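Local coordinates for ribose-phosphate pyrophosphokinase (Sulfolobus solfataricus, PDB 4TWB), which makes 5-phosphoribosyl 1-diphosphate by transferring the diphosphoryl group of ATP to the 1-hydroxyl of ribose 5-phosphate, with magnesium as cofactor, at residues P164-L169 with Y183-K188; V212-D217 with K238-A243; P159-P164 with K174-I179; D216-T221 with A244-L249. All coordinates share one frame; numbering follows the deposited sequence.

Contact 1: residues P164-L169 with Y183-K188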
loop_
_atom_site.group_PDB
_atom_site.type_symbol
_atom_site.label_atom_id
_atom_site.label_comp_id
_atom_site.label_asym_id
_atom_site.label_seq_id
_atom_site.Cartn_x
_atom_site.Cartn_y
_atom_site.Cartn_z
ATOM N N PRO A 164 3.521 -13.576 -28.477
ATOM C CA PRO A 164 4.155 -12.302 -28.834
ATOM C C PRO A 164 5.675 -12.308 -28.731
ATOM O O PRO A 164 6.324 -11.511 -29.408
ATOM C CB PRO A 164 3.561 -11.320 -27.826
ATOM C CG PRO A 164 2.295 -11.946 -27.394
ATOM C CD PRO A 164 2.566 -13.415 -27.375
ATOM N N ASP A 165 6.231 -13.184 -27.901
ATOM C CA ASP A 165 7.684 -13.301 -27.757
ATOM C C ASP A 165 8.039 -14.717 -27.330
ATOM O O ASP A 165 7.149 -15.522 -27.081
ATOM C CB ASP A 165 8.255 -12.261 -26.762
ATOM C CG ASP A 165 7.432 -12.135 -25.475
ATOM O OD1 ASP A 165 7.289 -13.142 -24.746
ATOM O OD2 ASP A 165 6.950 -11.014 -25.182
ATOM N N ARG A 166 9.325 -15.038 -27.249
ATOM C CA ARG A 166 9.694 -16.386 -26.821
ATOM C C ARG A 166 9.257 -16.664 -25.377
ATOM O O ARG A 166 9.083 -17.814 -24.979
ATOM C CB ARG A 166 11.191 -16.650 -27.000
ATOM C CG ARG A 166 11.554 -18.113 -26.787
ATOM C CD ARG A 166 12.866 -18.504 -27.448
ATOM N NE ARG A 166 13.056 -19.957 -27.445
ATOM C CZ ARG A 166 12.869 -20.743 -28.504
ATOM N NH1 ARG A 166 12.495 -20.226 -29.667
ATOM N NH2 ARG A 166 13.061 -22.051 -28.401
ATOM N N GLY A 167 9.067 -15.604 -24.598
ATOM C CA GLY A 167 8.558 -15.756 -23.248
ATOM C C GLY A 167 7.224 -16.483 -23.236
ATOM O O GLY A 167 7.014 -17.408 -22.449
ATOM N N ALA A 168 6.331 -16.076 -24.137
ATOM C CA ALA A 168 4.967 -16.584 -24.161
ATOM C C ALA A 168 4.806 -17.887 -24.937
ATOM O O ALA A 168 3.688 -18.379 -25.097
ATOM C CB ALA A 168 4.024 -15.530 -24.707
ATOM N N LEU A 169 5.912 -18.449 -25.411
ATOM C CA LEU A 169 5.849 -19.653 -26.241
ATOM C C LEU A 169 5.344 -20.888 -25.497
ATOM O O LEU A 169 4.417 -21.536 -25.940
ATOM C CB LEU A 169 7.195 -19.952 -26.901
ATOM C CG LEU A 169 7.180 -21.201 -27.793
ATOM C CD1 LEU A 169 6.140 -21.077 -28.892
ATOM C CD2 LEU A 169 8.545 -21.468 -28.393
ATOM N N TYR A 183 0.650 -23.411 -33.730
ATOM C CA TYR A 183 1.140 -22.333 -32.885
ATOM C C TYR A 183 2.491 -21.841 -33.370
ATOM O O TYR A 183 3.258 -22.591 -33.964
ATOM C CB TYR A 183 1.238 -22.801 -31.420
ATOM C CG TYR A 183 2.299 -23.856 -31.191
ATOM C CD1 TYR A 183 3.598 -23.491 -30.882
ATOM C CD2 TYR A 183 2.008 -25.206 -31.298
ATOM C CE1 TYR A 183 4.583 -24.434 -30.684
ATOM C CE2 TYR A 183 2.989 -26.162 -31.101
ATOM C CZ TYR A 183 4.278 -25.769 -30.795
ATOM O OH TYR A 183 5.273 -26.707 -30.601
ATOM N N SER A 184 2.777 -20.576 -33.115
ATOM C CA SER A 184 4.098 -20.040 -33.389
ATOM C C SER A 184 4.379 -18.829 -32.512
ATOM O O SER A 184 3.517 -18.375 -31.766
ATOM C CB SER A 184 4.249 -19.683 -34.863
ATOM O OG SER A 184 5.607 -19.443 -35.187
ATOM N N TYR A 185 5.597 -18.309 -32.600
ATOM C CA TYR A 185 5.959 -17.140 -31.834
ATOM C C TYR A 185 6.693 -16.119 -32.693
ATOM O O TYR A 185 7.359 -16.475 -33.663
ATOM C CB TYR A 185 6.800 -17.546 -30.633
ATOM C CG TYR A 185 8.248 -17.796 -30.946
ATOM C CD1 TYR A 185 8.676 -19.039 -31.386
ATOM C CD2 TYR A 185 9.193 -16.793 -30.784
ATOM C CE1 TYR A 185 10.009 -19.276 -31.666
ATOM C CE2 TYR A 185 10.527 -17.019 -31.060
ATOM C CZ TYR A 185 10.931 -18.263 -31.502
ATOM O OH TYR A 185 12.259 -18.489 -31.778
ATOM N N ILE A 186 6.545 -14.845 -32.336
ATOM C CA ILE A 186 7.254 -13.760 -32.995
ATOM C C ILE A 186 8.674 -13.644 -32.444
ATOM O O ILE A 186 8.897 -13.761 -31.242
ATOM C CB ILE A 186 6.505 -12.441 -32.823
ATOM C CG1 ILE A 186 5.176 -12.499 -33.571
ATOM C CG2 ILE A 186 7.338 -11.289 -33.328
ATOM C CD1 ILE A 186 4.267 -11.335 -33.263
ATOM N N GLU A 187 9.630 -13.417 -33.335
ATOM C CA GLU A 187 11.045 -13.487 -32.990
ATOM C C GLU A 187 11.714 -12.121 -33.020
ATOM O O GLU A 187 12.124 -11.643 -34.079
ATOM C CB GLU A 187 11.759 -14.424 -33.963
ATOM C CG GLU A 187 10.978 -15.698 -34.245
ATOM C CD GLU A 187 11.200 -16.245 -35.647
ATOM O OE1 GLU A 187 12.205 -15.864 -36.288
ATOM O OE2 GLU A 187 10.363 -17.061 -36.104
ATOM N N LYS A 188 11.819 -11.491 -31.855
ATOM C CA LYS A 188 12.547 -10.231 -31.734
ATOM C C LYS A 188 14.050 -10.463 -31.900
ATOM O O LYS A 188 14.589 -11.458 -31.409
ATOM C CB LYS A 188 12.280 -9.569 -30.377
ATOM C CG LYS A 188 13.366 -8.572 -29.969
ATOM C CD LYS A 188 13.951 -8.918 -28.603
ATOM C CE LYS A 188 15.435 -8.570 -28.527
ATOM N NZ LYS A 188 16.105 -9.249 -27.380
#
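The guanidinium of Arg-166 presents its edge to Tyr-185: NH1 reaches OH at 2.7 Å, in the guanidinium plane, and the phenol ring stands at 82° to that plane. The N-H of this hydrogen bond is badly aligned (115°), which makes it weak. One guanidinium face is covered toward its rim by Leu-169 CD2, 4.3 Å above the plane. The same leucine joins the two tyrosines. Its CD1 comes to the edge of the Tyr-183 ring, 4.0 Å from CD1 of that ring, while its CD2 approaches the Tyr-185 ring at a slant, 3.9 Å from CD1 there. Arg-166 spans the distance to the phenol because CG lies opposite the backbone N (chi1 -170°) and the chain runs extended to NE, carrying NH1 to OH. The segment 164-169 is the loop between strand 159-163 and helix 169-178 of the phosphoribosyltransferase fold, probably corresponding to the pyrophosphate-binding loop of related synthases; Asp-165 is a predicted magnesium ligand. Its CB points away from 183-188, and OD1 turns back on its own loop to accept a weak bond from Ala-168 N at 3.1 Å. Just past the strand, Ile-186 lays CB against Pro-164 O at 3.5 Å, and its carbonyl O lies 3.7 Å from Asp-165 CA. Ile-186 is packed from elsewhere by Ala-228 and Leu-231 of helix 223-233, and Pro-164 rests on Ile-214 and Asp-216. Strand 183-185 bonds through Ser-184 to Ile-161 and Ala-163.

Contact 2: residues V212-D217 with K238-A243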
loop_
_atom_site.group_PDB
_atom_site.type_symbol
_atom_site.label_atom_id
_atom_site.label_comp_id
_atom_site.label_asym_id
_atom_site.label_seq_id
_atom_site.Cartn_x
_atom_site.Cartn_y
_atom_site.Cartn_z
ATOM N N VAL A 212 -6.313 -15.830 -35.814
ATOM C CA VAL A 212 -5.229 -15.806 -34.839
ATOM C C VAL A 212 -5.661 -15.394 -33.431
ATOM O O VAL A 212 -6.520 -14.529 -33.254
ATOM C CB VAL A 212 -4.097 -14.896 -35.302
ATOM C CG1 VAL A 212 -3.016 -14.806 -34.237
ATOM C CG2 VAL A 212 -3.532 -15.409 -36.615
ATOM N N VAL A 213 -5.068 -16.040 -32.435
ATOM C CA VAL A 213 -5.275 -15.683 -31.039
ATOM C C VAL A 213 -3.923 -15.420 -30.405
ATOM O O VAL A 213 -3.087 -16.318 -30.306
ATOM C CB VAL A 213 -5.948 -16.809 -30.252
ATOM C CG1 VAL A 213 -6.233 -16.368 -28.833
ATOM C CG2 VAL A 213 -7.220 -17.228 -30.936
ATOM N N ILE A 214 -3.695 -14.179 -29.994
ATOM C CA ILE A 214 -2.436 -13.811 -29.355
ATOM C C ILE A 214 -2.539 -13.901 -27.835
ATOM O O ILE A 214 -3.327 -13.183 -27.213
ATOM C CB ILE A 214 -1.996 -12.401 -29.746
ATOM C CG1 ILE A 214 -2.132 -12.212 -31.253
ATOM C CG2 ILE A 214 -0.563 -12.167 -29.312
ATOM C CD1 ILE A 214 -1.594 -10.904 -31.763
ATOM N N ILE A 215 -1.728 -14.783 -27.252
ATOM C CA ILE A 215 -1.807 -15.095 -25.828
ATOM C C ILE A 215 -0.572 -14.649 -25.031
ATOM O O ILE A 215 0.561 -15.000 -25.365
ATOM C CB ILE A 215 -2.019 -16.604 -25.605
ATOM C CG1 ILE A 215 -3.241 -17.084 -26.374
ATOM C CG2 ILE A 215 -2.193 -16.912 -24.133
ATOM C CD1 ILE A 215 -3.529 -18.558 -26.184
ATOM N N ASP A 216 -0.803 -13.882 -23.970
ATOM C CA ASP A 216 0.271 -13.464 -23.065
ATOM C C ASP A 216 -0.206 -13.615 -21.624
ATOM O O ASP A 216 -1.405 -13.781 -21.371
ATOM C CB ASP A 216 0.696 -12.012 -23.344
ATOM C CG ASP A 216 2.192 -11.786 -23.149
ATOM O OD1 ASP A 216 2.687 -10.695 -23.511
ATOM O OD2 ASP A 216 2.875 -12.697 -22.631
ATOM N N ASP A 217 0.727 -13.566 -20.678
ATOM C CA ASP A 217 0.351 -13.657 -19.272
ATOM C C ASP A 217 -0.373 -12.392 -18.826
ATOM O O ASP A 217 -1.422 -12.458 -18.190
ATOM C CB ASP A 217 1.554 -13.968 -18.371
ATOM C CG ASP A 217 2.557 -12.827 -18.295
ATOM O OD1 ASP A 217 2.813 -12.198 -19.350
ATOM O OD2 ASP A 217 3.097 -12.579 -17.179
ATOM N N LYS A 238 -7.064 -13.791 -40.819
ATOM C CA LYS A 238 -8.454 -13.511 -41.121
ATOM C C LYS A 238 -9.024 -12.607 -40.034
ATOM O O LYS A 238 -9.832 -11.712 -40.299
ATOM C CB LYS A 238 -9.246 -14.816 -41.215
ATOM C CG LYS A 238 -10.720 -14.646 -41.558
ATOM C CD LYS A 238 -11.422 -15.983 -41.746
ATOM C CE LYS A 238 -12.934 -15.813 -41.830
ATOM N NZ LYS A 238 -13.661 -17.052 -41.426
ATOM N N SER A 239 -8.592 -12.857 -38.801
ATOM C CA SER A 239 -8.980 -12.052 -37.647
ATOM C C SER A 239 -7.947 -12.218 -36.541
ATOM O O SER A 239 -7.196 -13.193 -36.532
ATOM C CB SER A 239 -10.375 -12.437 -37.137
ATOM O OG SER A 239 -10.358 -13.622 -36.360
ATOM N N VAL A 240 -7.902 -11.254 -35.624
ATOM C CA VAL A 240 -7.017 -11.332 -34.467
ATOM C C VAL A 240 -7.795 -11.187 -33.164
ATOM O O VAL A 240 -8.571 -10.259 -32.994
ATOM C CB VAL A 240 -5.897 -10.277 -34.518
ATOM C CG1 VAL A 240 -5.080 -10.320 -33.245
ATOM C CG2 VAL A 240 -5.014 -10.504 -35.722
ATOM N N THR A 241 -7.601 -12.141 -32.263
ATOM C CA THR A 241 -8.174 -12.078 -30.931
ATOM C C THR A 241 -7.016 -12.043 -29.943
ATOM O O THR A 241 -5.963 -12.623 -30.194
ATOM C CB THR A 241 -9.065 -13.292 -30.643
ATOM O OG1 THR A 241 -10.202 -13.269 -31.508
ATOM C CG2 THR A 241 -9.547 -13.267 -29.214
ATOM N N ALA A 242 -7.197 -11.341 -28.830
ATOM C CA ALA A 242 -6.158 -11.268 -27.811
ATOM C C ALA A 242 -6.636 -11.882 -26.502
ATOM O O ALA A 242 -7.780 -11.692 -26.099
ATOM C CB ALA A 242 -5.700 -9.838 -27.604
ATOM N N ALA A 243 -5.751 -12.630 -25.851
ATOM C CA ALA A 243 -6.083 -13.307 -24.608
ATOM C C ALA A 243 -4.941 -13.215 -23.604
ATOM O O ALA A 243 -3.779 -13.381 -23.950
ATOM C CB ALA A 243 -6.431 -14.767 -24.879
#
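Strands 212-216 and 239-243 run parallel, their axes 4.5 Å apart at the closest and turned by 21°, with Val-212, Val-213, Ile-214 and Ile-215 opposite Val-240, Thr-241, Ala-242 and Ala-243. Five backbone bonds join them. Thr-241 uses both its polar backbone atoms, N giving to Val-212 O and O taking from Ile-214 N, each at 2.8 Å; the pattern repeats with Ala-243 N to Ile-214 O (2.8 Å) and Ala-243 O from Asp-216 N (3.0 Å). Val-212 N to Ser-239 O is the most bent, at 136°. On the face with Val-212, Ile-214 and Val-240, the isoleucine reaches across: CG1 lies beside the backbone N (chi1 -46°) and the extended CD1 meets Val-240 CG1 at 3.8 Å. On the other face Ala-243 is shared, its CB 4.3 Å from Val-213 CG1 and 4.2 Å from Ile-215 CG1. Farther on, Asp-216, predicted to bind ribose 5-phosphate, takes a bond at OD2 from Asp-217 N above its carboxylate plane. These are central strands of the phosphoribosyltransferase domain's parallel sheet: strand 159-163 pairs with Val-213 and Ile-215, strand 262-268 packs on Thr-241, Ala-242 and Ala-243, and helix 223-233 covers Ile-214 and Val-240.

Contact 3: residues P159-P164 with K174-I179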
loop_
_atom_site.group_PDB
_atom_site.type_symbol
_atom_site.label_atom_id
_atom_site.label_comp_id
_atom_site.label_asym_id
_atom_site.label_seq_id
_atom_site.Cartn_x
_atom_site.Cartn_y
_atom_site.Cartn_z
ATOM N N PRO A 159 -8.496 -21.882 -35.131
ATOM C CA PRO A 159 -7.583 -21.053 -34.355
ATOM C C PRO A 159 -6.118 -21.275 -34.703
ATOM O O PRO A 159 -5.667 -22.402 -34.845
ATOM C CB PRO A 159 -7.815 -21.538 -32.919
ATOM C CG PRO A 159 -8.894 -22.589 -32.994
ATOM C CD PRO A 159 -8.890 -23.083 -34.382
ATOM N N PHE A 160 -5.377 -20.190 -34.841
ATOM C CA PHE A 160 -3.930 -20.252 -34.809
ATOM C C PHE A 160 -3.470 -19.512 -33.545
ATOM O O PHE A 160 -3.926 -18.412 -33.249
ATOM C CB PHE A 160 -3.329 -19.615 -36.062
ATOM C CG PHE A 160 -1.833 -19.723 -36.137
ATOM C CD1 PHE A 160 -1.233 -20.722 -36.881
ATOM C CD2 PHE A 160 -1.029 -18.833 -35.448
ATOM C CE1 PHE A 160 0.136 -20.825 -36.945
ATOM C CE2 PHE A 160 0.336 -18.934 -35.502
ATOM C CZ PHE A 160 0.924 -19.931 -36.256
ATOM N N ILE A 161 -2.576 -20.113 -32.784
ATOM C CA ILE A 161 -2.181 -19.519 -31.517
ATOM C C ILE A 161 -0.789 -18.906 -31.565
ATOM O O ILE A 161 0.207 -19.602 -31.741
ATOM C CB ILE A 161 -2.330 -20.517 -30.376
ATOM C CG1 ILE A 161 -3.814 -20.611 -30.013
ATOM C CG2 ILE A 161 -1.517 -20.090 -29.177
ATOM C CD1 ILE A 161 -4.213 -21.934 -29.459
ATOM N N LEU A 162 -0.747 -17.584 -31.414
ATOM C CA LEU A 162 0.466 -16.799 -31.619
ATOM C C LEU A 162 0.955 -16.202 -30.310
ATOM O O LEU A 162 0.210 -15.502 -29.626
ATOM C CB LEU A 162 0.188 -15.663 -32.602
ATOM C CG LEU A 162 1.305 -15.151 -33.510
ATOM C CD1 LEU A 162 1.117 -13.664 -33.702
ATOM C CD2 LEU A 162 2.664 -15.443 -32.930
ATOM N N ALA A 163 2.213 -16.478 -29.972
ATOM C CA ALA A 163 2.856 -15.925 -28.776
ATOM C C ALA A 163 3.726 -14.721 -29.148
ATOM O O ALA A 163 4.569 -14.825 -30.028
ATOM C CB ALA A 163 3.693 -16.991 -28.102
ATOM N N PRO A 164 3.521 -13.576 -28.477
ATOM C CA PRO A 164 4.155 -12.302 -28.834
ATOM C C PRO A 164 5.675 -12.308 -28.731
ATOM O O PRO A 164 6.324 -11.511 -29.408
ATOM C CB PRO A 164 3.561 -11.320 -27.826
ATOM C CG PRO A 164 2.295 -11.946 -27.394
ATOM C CD PRO A 164 2.566 -13.415 -27.375
ATOM N N LYS A 174 1.397 -25.111 -24.858
ATOM C CA LYS A 174 0.552 -25.939 -23.996
ATOM C C LYS A 174 -0.948 -25.717 -24.241
ATOM O O LYS A 174 -1.756 -26.624 -24.066
ATOM C CB LYS A 174 0.903 -25.743 -22.518
ATOM C CG LYS A 174 2.302 -26.218 -22.113
ATOM C CD LYS A 174 2.514 -26.096 -20.608
ATOM C CE LYS A 174 3.955 -26.350 -20.197
ATOM N NZ LYS A 174 4.873 -25.285 -20.689
ATOM N N ILE A 175 -1.323 -24.509 -24.647
ATOM C CA ILE A 175 -2.726 -24.205 -24.901
ATOM C C ILE A 175 -3.119 -24.742 -26.271
ATOM O O ILE A 175 -4.152 -25.387 -26.416
ATOM C CB ILE A 175 -3.022 -22.686 -24.804
ATOM C CG1 ILE A 175 -3.083 -22.235 -23.344
ATOM C CG2 ILE A 175 -4.332 -22.337 -25.471
ATOM C CD1 ILE A 175 -3.144 -20.724 -23.155
ATOM N N ALA A 176 -2.281 -24.489 -27.271
ATOM C CA ALA A 176 -2.540 -24.958 -28.634
ATOM C C ALA A 176 -2.532 -26.475 -28.740
ATOM O O ALA A 176 -3.351 -27.038 -29.444
ATOM C CB ALA A 176 -1.542 -24.352 -29.620
ATOM N N GLU A 177 -1.610 -27.140 -28.050
ATOM C CA GLU A 177 -1.510 -28.596 -28.155
ATOM C C GLU A 177 -2.750 -29.281 -27.603
ATOM O O GLU A 177 -3.163 -30.318 -28.100
ATOM C CB GLU A 177 -0.232 -29.137 -27.497
ATOM C CG GLU A 177 1.016 -28.850 -28.322
ATOM C CD GLU A 177 2.267 -29.496 -27.766
ATOM O OE1 GLU A 177 2.321 -29.757 -26.541
ATOM O OE2 GLU A 177 3.202 -29.736 -28.563
ATOM N N GLU A 178 -3.365 -28.687 -26.592
ATOM C CA GLU A 178 -4.547 -29.290 -25.991
ATOM C C GLU A 178 -5.772 -29.173 -26.893
ATOM O O GLU A 178 -6.771 -29.885 -26.739
ATOM C CB GLU A 178 -4.838 -28.663 -24.631
ATOM C CG GLU A 178 -6.146 -29.136 -24.036
ATOM C CD GLU A 178 -6.255 -28.880 -22.556
ATOM O OE1 GLU A 178 -5.441 -28.087 -22.014
ATOM O OE2 GLU A 178 -7.168 -29.481 -21.947
ATOM N N ILE A 179 -5.687 -28.269 -27.847
ATOM C CA ILE A 179 -6.821 -27.972 -28.697
ATOM C C ILE A 179 -6.442 -28.361 -30.138
ATOM O O ILE A 179 -7.181 -28.121 -31.094
ATOM C CB ILE A 179 -7.198 -26.473 -28.533
ATOM C CG1 ILE A 179 -8.664 -26.233 -28.836
ATOM C CG2 ILE A 179 -6.275 -25.538 -29.356
ATOM C CD1 ILE A 179 -8.930 -24.793 -29.214
#
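Ile-161 points from its strand toward the helix and sets its CD1 on Ala-176, 3.6 Å from both CA and CB. The methyl side chain of the alanine is short, which lets the end of the isoleucine reach the helix backbone. Two larger side chains meet the same methyl: Ile-175 offers CG2 to Ile-161 CD1 at 4.0 Å, and Ile-179 offers its own CG2 to it at 4.2 Å. One methyl therefore meets three residues of 174-179. Its placement follows from the torsions of Ile-161, where CG1 lies beside the backbone N (chi1 -77°) and CD1 is carried outward. Nearer the strand, Ile-161 CB lies 4.0 Å from Ala-176 CB. Ile-179 divides its branches between two strand residues. Its CG1 lies opposite the backbone N (chi1 -154°) and takes CD1 to Pro-159 CG at 4.4 Å, while CG2 turns to Ile-161. No hydrogen bond crosses the contact; it is apolar packing of a strand face on a helix. Pro-159 and Ile-161, two residues apart, share the face turned to the helix, and Phe-160 between them points the other way. Together 159-163, 169-178 and 183-185 form a beta-alpha-beta crossover. Strand 211-216 adds Ile-215 against Ile-161 and Ile-175, helix 145-155 brings Ile-152 onto Pro-159 and Tyr-145 and Ile-148 onto Ile-175, and strand 183-185 places Tyr-183 on Ala-176.

Contact 4: residues D216-T221 with A244-L249. With SO4 (sulfate ion), chain H.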
loop_
_atom_site.group_PDB
_atom_site.type_symbol
_atom_site.label_atom_id
_atom_site.label_comp_id
_atom_site.label_asym_id
_atom_site.label_seq_id
_atom_site.Cartn_x
_atom_site.Cartn_y
_atom_site.Cartn_z
ATOM N N ASP A 216 -0.803 -13.882 -23.970
ATOM C CA ASP A 216 0.271 -13.464 -23.065
ATOM C C ASP A 216 -0.206 -13.615 -21.624
ATOM O O ASP A 216 -1.405 -13.781 -21.371
ATOM C CB ASP A 216 0.696 -12.012 -23.344
ATOM C CG ASP A 216 2.192 -11.786 -23.149
ATOM O OD1 ASP A 216 2.687 -10.695 -23.511
ATOM O OD2 ASP A 216 2.875 -12.697 -22.631
ATOM N N ASP A 217 0.727 -13.566 -20.678
ATOM C CA ASP A 217 0.351 -13.657 -19.272
ATOM C C ASP A 217 -0.373 -12.392 -18.826
ATOM O O ASP A 217 -1.422 -12.458 -18.190
ATOM C CB ASP A 217 1.554 -13.968 -18.371
ATOM C CG ASP A 217 2.557 -12.827 -18.295
ATOM O OD1 ASP A 217 2.813 -12.198 -19.350
ATOM O OD2 ASP A 217 3.097 -12.579 -17.179
ATOM N N ILE A 218 0.180 -11.242 -19.190
ATOM C CA ILE A 218 -0.379 -9.961 -18.779
ATOM C C ILE A 218 -0.589 -9.017 -19.965
ATOM O O ILE A 218 0.205 -8.992 -20.903
ATOM C CB ILE A 218 0.563 -9.261 -17.781
ATOM C CG1 ILE A 218 0.797 -10.140 -16.554
ATOM C CG2 ILE A 218 0.014 -7.894 -17.378
ATOM C CD1 ILE A 218 1.903 -9.644 -15.693
ATOM N N ILE A 219 -1.659 -8.235 -19.926
ATOM C CA ILE A 219 -1.819 -7.144 -20.880
ATOM C C ILE A 219 -2.085 -5.833 -20.130
ATOM O O ILE A 219 -3.138 -5.656 -19.509
ATOM C CB ILE A 219 -2.930 -7.436 -21.907
ATOM C CG1 ILE A 219 -2.510 -8.582 -22.828
ATOM C CG2 ILE A 219 -3.214 -6.215 -22.749
ATOM C CD1 ILE A 219 -3.599 -9.011 -23.782
ATOM N N SER A 220 -1.109 -4.929 -20.170
ATOM C CA SER A 220 -1.198 -3.648 -19.466
ATOM C C SER A 220 -1.549 -2.517 -20.415
ATOM O O SER A 220 -2.705 -2.119 -20.521
ATOM C CB SER A 220 0.120 -3.311 -18.771
ATOM O OG SER A 220 0.268 -4.034 -17.568
ATOM N N THR A 221 -0.531 -1.989 -21.083
ATOM C CA THR A 221 -0.718 -0.928 -22.052
ATOM C C THR A 221 -1.284 -1.536 -23.328
ATOM O O THR A 221 -2.137 -0.944 -23.994
ATOM C CB THR A 221 0.611 -0.209 -22.368
ATOM O OG1 THR A 221 1.505 -1.109 -23.032
ATOM C CG2 THR A 221 1.274 0.287 -21.105
ATOM N N ALA A 244 -5.275 -12.942 -22.356
ATOM C CA ALA A 244 -4.285 -12.996 -21.292
ATOM C C ALA A 244 -4.941 -13.459 -20.000
ATOM O O ALA A 244 -6.153 -13.322 -19.821
ATOM C CB ALA A 244 -3.644 -11.645 -21.103
ATOM N N ILE A 245 -4.149 -14.014 -19.101
ATOM C CA ILE A 245 -4.675 -14.378 -17.792
ATOM C C ILE A 245 -5.028 -13.107 -16.978
ATOM O O ILE A 245 -6.142 -12.971 -16.454
ATOM C CB ILE A 245 -3.695 -15.296 -17.017
ATOM C CG1 ILE A 245 -3.592 -16.664 -17.690
ATOM C CG2 ILE A 245 -4.135 -15.460 -15.578
ATOM C CD1 ILE A 245 -2.684 -16.706 -18.926
ATOM N N HIS A 246 -4.084 -12.170 -16.911
ATOM C CA HIS A 246 -4.271 -10.925 -16.184
ATOM C C HIS A 246 -4.489 -9.750 -17.124
ATOM O O HIS A 246 -3.551 -9.276 -17.764
ATOM C CB HIS A 246 -3.063 -10.652 -15.283
ATOM C CG HIS A 246 -2.662 -11.826 -14.450
ATOM N ND1 HIS A 246 -3.466 -12.335 -13.451
ATOM C CD2 HIS A 246 -1.552 -12.602 -14.478
ATOM C CE1 HIS A 246 -2.862 -13.370 -12.894
ATOM N NE2 HIS A 246 -1.700 -13.556 -13.503
ATOM N N LEU A 247 -5.729 -9.276 -17.208
ATOM C CA LEU A 247 -6.044 -8.134 -18.066
ATOM C C LEU A 247 -6.047 -6.810 -17.309
ATOM O O LEU A 247 -7.113 -6.305 -16.950
ATOM C CB LEU A 247 -7.398 -8.332 -18.736
ATOM C CG LEU A 247 -7.458 -9.024 -20.092
ATOM C CD1 LEU A 247 -8.851 -8.904 -20.677
ATOM C CD2 LEU A 247 -6.436 -8.411 -21.029
ATOM N N LEU A 248 -4.865 -6.247 -17.067
ATOM C CA LEU A 248 -4.744 -4.957 -16.376
ATOM C C LEU A 248 -4.797 -3.814 -17.379
ATOM O O LEU A 248 -3.808 -3.104 -17.563
ATOM C CB LEU A 248 -3.406 -4.855 -15.634
ATOM C CG LEU A 248 -2.839 -6.063 -14.891
ATOM C CD1 LEU A 248 -1.378 -5.830 -14.570
ATOM C CD2 LEU A 248 -3.639 -6.328 -13.630
ATOM N N LEU A 249 -5.933 -3.626 -18.036
ATOM C CA LEU A 249 -5.981 -2.688 -19.147
ATOM C C LEU A 249 -5.800 -1.255 -18.673
ATOM O O LEU A 249 -6.606 -0.734 -17.904
ATOM C CB LEU A 249 -7.275 -2.859 -19.930
ATOM C CG LEU A 249 -7.387 -4.223 -20.608
ATOM C CD1 LEU A 249 -8.793 -4.428 -21.157
ATOM C CD2 LEU A 249 -6.339 -4.363 -21.699
HETATM S S SO4 H . 2.361 -4.390 -21.934
HETATM O O1 SO4 H . 2.872 -3.897 -23.207
HETATM O O2 SO4 H . 3.146 -5.547 -21.508
HETATM O O3 SO4 H . 0.962 -4.783 -22.100
HETATM O O4 SO4 H . 2.472 -3.321 -20.930
#
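The loop that binds ribose 5-phosphate, which includes Ser-220 and Thr-221, is backed by Leu-248 and its neighbours in 244-249. His-246 N gives a nearly straight bond to Asp-217 O (3.0 Å, 173°) and His-246 O takes one from Ile-219 N (3.1 Å), forming a short parallel pair. The His-246 ring has Ile-245 CG2 over the centre of one face and Ile-218 CG1 at its edge, 4.0 Å from CD2; ND1 is held by Thr-270. Ile-218 CG2 meets Leu-248 CD1 at 3.8 Å. Ile-219 CG1, beside its backbone N (chi1 -68°), lies 3.7 Å from Ala-244 CB; Ile-219 CG2 comes 3.8 Å from Leu-249 CD2, the two side chains lying side by side and pointing the same way. Backbone N-H groups of the loop grip a sulfate: Ser-220 N to O3 at 2.8 Å, Thr-221 N to O4 at 3.3 Å, and Gly-222 N. Ser-220 OG bonds Arg-93, an ATP-binding residue, and weakly Asp-34 of the second subunit, which also packs on Leu-248. Loop amides cradling a tetrahedral anion are characteristic of the PRPP motif of type I phosphoribosyltransferases, and the sulfate probably marks the site of the sugar 5-phosphate.

In the fold
Contacts 1, 2 and 3 meet in the parallel sheet of the C-terminal half, where strand 159-163 lies between 183-185 and 211-216; centres of contacts 2 and 3 are about 9 Å apart, those of 1 and 3 about 11 Å. Pro-164 belongs to both 1 and 3, and Asp-216 and Asp-217 to both 2 and 4: strand 211-216 runs on into 216-221, and strand 239-244 into 244-249. Loops at the C-terminal ends of these strands carry the site. Between nearest atoms, the Asp-165 side chain lies about 4 Å from that of Thr-224, a ribose 5-phosphate residue, and about 6 Å from AMP, the Ser-220 side chain about 5 Å from AMP. Contacts 3 and 4 lie about 17 Å apart between centres.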